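Local coordinates for actin-binding protein (Saccharomyces cerevisiae, PDB 1JO8) that regulates Arp2/3-mediated actin assembly by binding actin filaments and recruiting the Arp2/3 complex to their sides, and contacts several partner proteins through this SH3 domain, at residues A[15-20]-A[43-48]. Sequence-based numbering, arbitrary orientation.
Sequences NELTFV and DGSKGL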
loop_
_atom_site.group_PDB
_atom_site.type_symbol
_atom_site.label_atom_id
_atom_site.label_comp_id
_atom_site.label_asym_id
_atom_site.label_seq_id
_atom_site.Cartn_x
_atom_site.Cartn_y
_atom_site.Cartn_z
ATOM N N ASN A 15 4.848 -10.712 -4.414
ATOM C CA ASN A 15 3.785 -10.512 -3.423
ATOM C C ASN A 15 3.597 -9.058 -2.982
ATOM O O ASN A 15 2.809 -8.799 -2.077
ATOM C CB ASN A 15 3.998 -11.429 -2.200
ATOM C CG ASN A 15 5.239 -11.092 -1.420
ATOM O OD1 ASN A 15 5.924 -10.142 -1.690
ATOM N ND2 ASN A 15 5.533 -11.907 -0.400
ATOM N N GLU A 16 4.268 -8.116 -3.648
ATOM C CA GLU A 16 4.226 -6.709 -3.262
ATOM C C GLU A 16 3.392 -5.874 -4.209
ATOM O O GLU A 16 3.213 -6.216 -5.381
ATOM C CB GLU A 16 5.645 -6.140 -3.244
ATOM C CG GLU A 16 6.475 -6.747 -2.135
ATOM C CD GLU A 16 7.918 -6.329 -2.142
ATOM O OE1 GLU A 16 8.257 -5.380 -2.874
ATOM O OE2 GLU A 16 8.713 -6.946 -1.400
ATOM N N LEU A 17 2.857 -4.765 -3.689
ATOM C CA LEU A 17 2.216 -3.745 -4.519
ATOM C C LEU A 17 3.265 -2.846 -5.151
ATOM O O LEU A 17 4.401 -2.743 -4.683
ATOM C CB LEU A 17 1.333 -2.844 -3.663
ATOM C CG LEU A 17 0.106 -3.459 -3.007
ATOM C CD1 LEU A 17 -0.613 -2.465 -2.104
ATOM C CD2 LEU A 17 -0.820 -3.921 -4.081
ATOM N N THR A 18 2.850 -2.180 -6.206
ATOM C CA THR A 18 3.573 -1.092 -6.845
ATOM C C THR A 18 2.596 0.075 -6.910
ATOM O O THR A 18 1.466 -0.109 -7.328
ATOM C CB THR A 18 4.008 -1.483 -8.266
ATOM O OG1 THR A 18 5.001 -2.500 -8.178
ATOM C CG2 THR A 18 4.636 -0.310 -9.029
ATOM N N PHE A 19 3.000 1.266 -6.500
ATOM C CA PHE A 19 2.109 2.405 -6.522
ATOM C C PHE A 19 2.903 3.679 -6.596
ATOM O O PHE A 19 4.111 3.650 -6.418
ATOM C CB PHE A 19 1.148 2.390 -5.331
ATOM C CG PHE A 19 1.806 2.290 -3.977
ATOM C CD1 PHE A 19 2.418 3.381 -3.374
ATOM C CD2 PHE A 19 1.742 1.106 -3.270
ATOM C CE1 PHE A 19 2.961 3.278 -2.110
ATOM C CE2 PHE A 19 2.283 1.003 -2.003
ATOM C CZ PHE A 19 2.900 2.086 -1.433
ATOM N N VAL A 20 2.218 4.794 -6.842
ATOM C CA VAL A 20 2.861 6.098 -6.889
ATOM C C VAL A 20 2.248 7.011 -5.844
ATOM O O VAL A 20 1.147 6.764 -5.359
ATOM C CB VAL A 20 2.775 6.748 -8.291
ATOM C CG1 VAL A 20 3.617 5.953 -9.281
ATOM C CG2 VAL A 20 1.342 6.861 -8.755
ATOM N N ASP A 43 -6.823 -0.225 -9.224
ATOM C CA ASP A 43 -6.868 -1.414 -10.066
ATOM C C ASP A 43 -7.236 -2.710 -9.374
ATOM O O ASP A 43 -7.261 -3.736 -10.029
ATOM C CB ASP A 43 -5.553 -1.580 -10.850
ATOM C CG ASP A 43 -4.343 -1.860 -9.998
ATOM O OD1 ASP A 43 -4.466 -2.183 -8.786
ATOM O OD2 ASP A 43 -3.194 -1.776 -10.502
ATOM N N GLY A 44 -7.474 -2.702 -8.066
ATOM C CA GLY A 44 -7.842 -3.937 -7.397
ATOM C C GLY A 44 -6.700 -4.884 -7.108
ATOM O O GLY A 44 -6.948 -5.951 -6.566
ATOM N N SER A 45 -5.459 -4.535 -7.437
ATOM C CA SER A 45 -4.316 -5.416 -7.136
ATOM C C SER A 45 -4.094 -5.428 -5.626
ATOM O O SER A 45 -4.410 -4.475 -4.945
ATOM C CB SER A 45 -3.051 -4.991 -7.876
ATOM O OG SER A 45 -2.625 -3.703 -7.562
ATOM N N LYS A 46 -3.569 -6.536 -5.107
ATOM C CA LYS A 46 -3.375 -6.695 -3.677
ATOM C C LYS A 46 -1.972 -7.152 -3.416
ATOM O O LYS A 46 -1.371 -7.859 -4.232
ATOM C CB LYS A 46 -4.336 -7.736 -3.105
ATOM C CG LYS A 46 -5.783 -7.356 -3.268
ATOM C CD LYS A 46 -6.723 -8.245 -2.489
ATOM C CE LYS A 46 -8.167 -7.919 -2.838
ATOM N NZ LYS A 46 -9.171 -8.396 -1.828
ATOM N N GLY A 47 -1.426 -6.779 -2.269
ATOM C CA GLY A 47 -0.088 -7.200 -1.919
ATOM C C GLY A 47 0.461 -6.467 -0.724
ATOM O O GLY A 47 -0.205 -5.615 -0.124
ATOM N N LEU A 48 1.699 -6.793 -0.401
ATOM C CA LEU A 48 2.403 -6.211 0.711
ATOM C C LEU A 48 3.091 -4.917 0.323
ATOM O O LEU A 48 3.502 -4.725 -0.835
ATOM C CB LEU A 48 3.470 -7.189 1.197
ATOM C CG LEU A 48 2.977 -8.451 1.880
ATOM C CD1 LEU A 48 4.120 -9.417 2.020
ATOM C CD2 LEU A 48 2.386 -8.114 3.244
HETATM O O HOH W 1 0.279 -3.479 -7.467
#
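The carbonyl oxygen of L48 is gripped twice by the chain running past it: L17 N donates to L48 O at 2.9 Å, tilted 26° from the carbonyl plane, and the CA-H of E16 adds a weaker contact, E16 CA lying 3.2 Å from L48 O. The amide of the same leucine is used as well, L48 N giving N15 O a nearly straight bond (2.8 Å, 172° at the hydrogen) in the carbonyl plane. Together they make a single beta bridge, E16 with L48, through which a loop borrows the edge of a strand. In the SH3 fold the loop is the returning arm of the RT loop, and the strand, 46-50, follows the distal loop; G47 pairs with G38 of strand 35-40 on its other side. Close approach depends on G47, since a beta carbon there would collide with N15 O. L17 packs against the same strand: with CG anti to the carbonyl carbon (chi1 -66°), CD2 lies against the K46-G47 peptide, 3.4 Å from G47 N, while CG and CD1 meet G47 O. With an alanine at L17, the K46-G47 peptide is likely to be left uncovered on this side and L40 of strand 35-40 to lose one of its packing neighbours. Farther out, N15 and L48 touch more lightly, the amide ND2 of N15 standing 3.7 Å from CD1 of L48, whereas the E16 carboxylate turns to Y9 and A12. Beyond L17 the chains part and a water takes over, accepting from T18 N and donating to S45 OG. S45 OG in turn donates to D43 OD1 (2.7 Å); S45 N reaches the same oxygen from the same face of the carboxylate, closing an Asx turn in the distal loop.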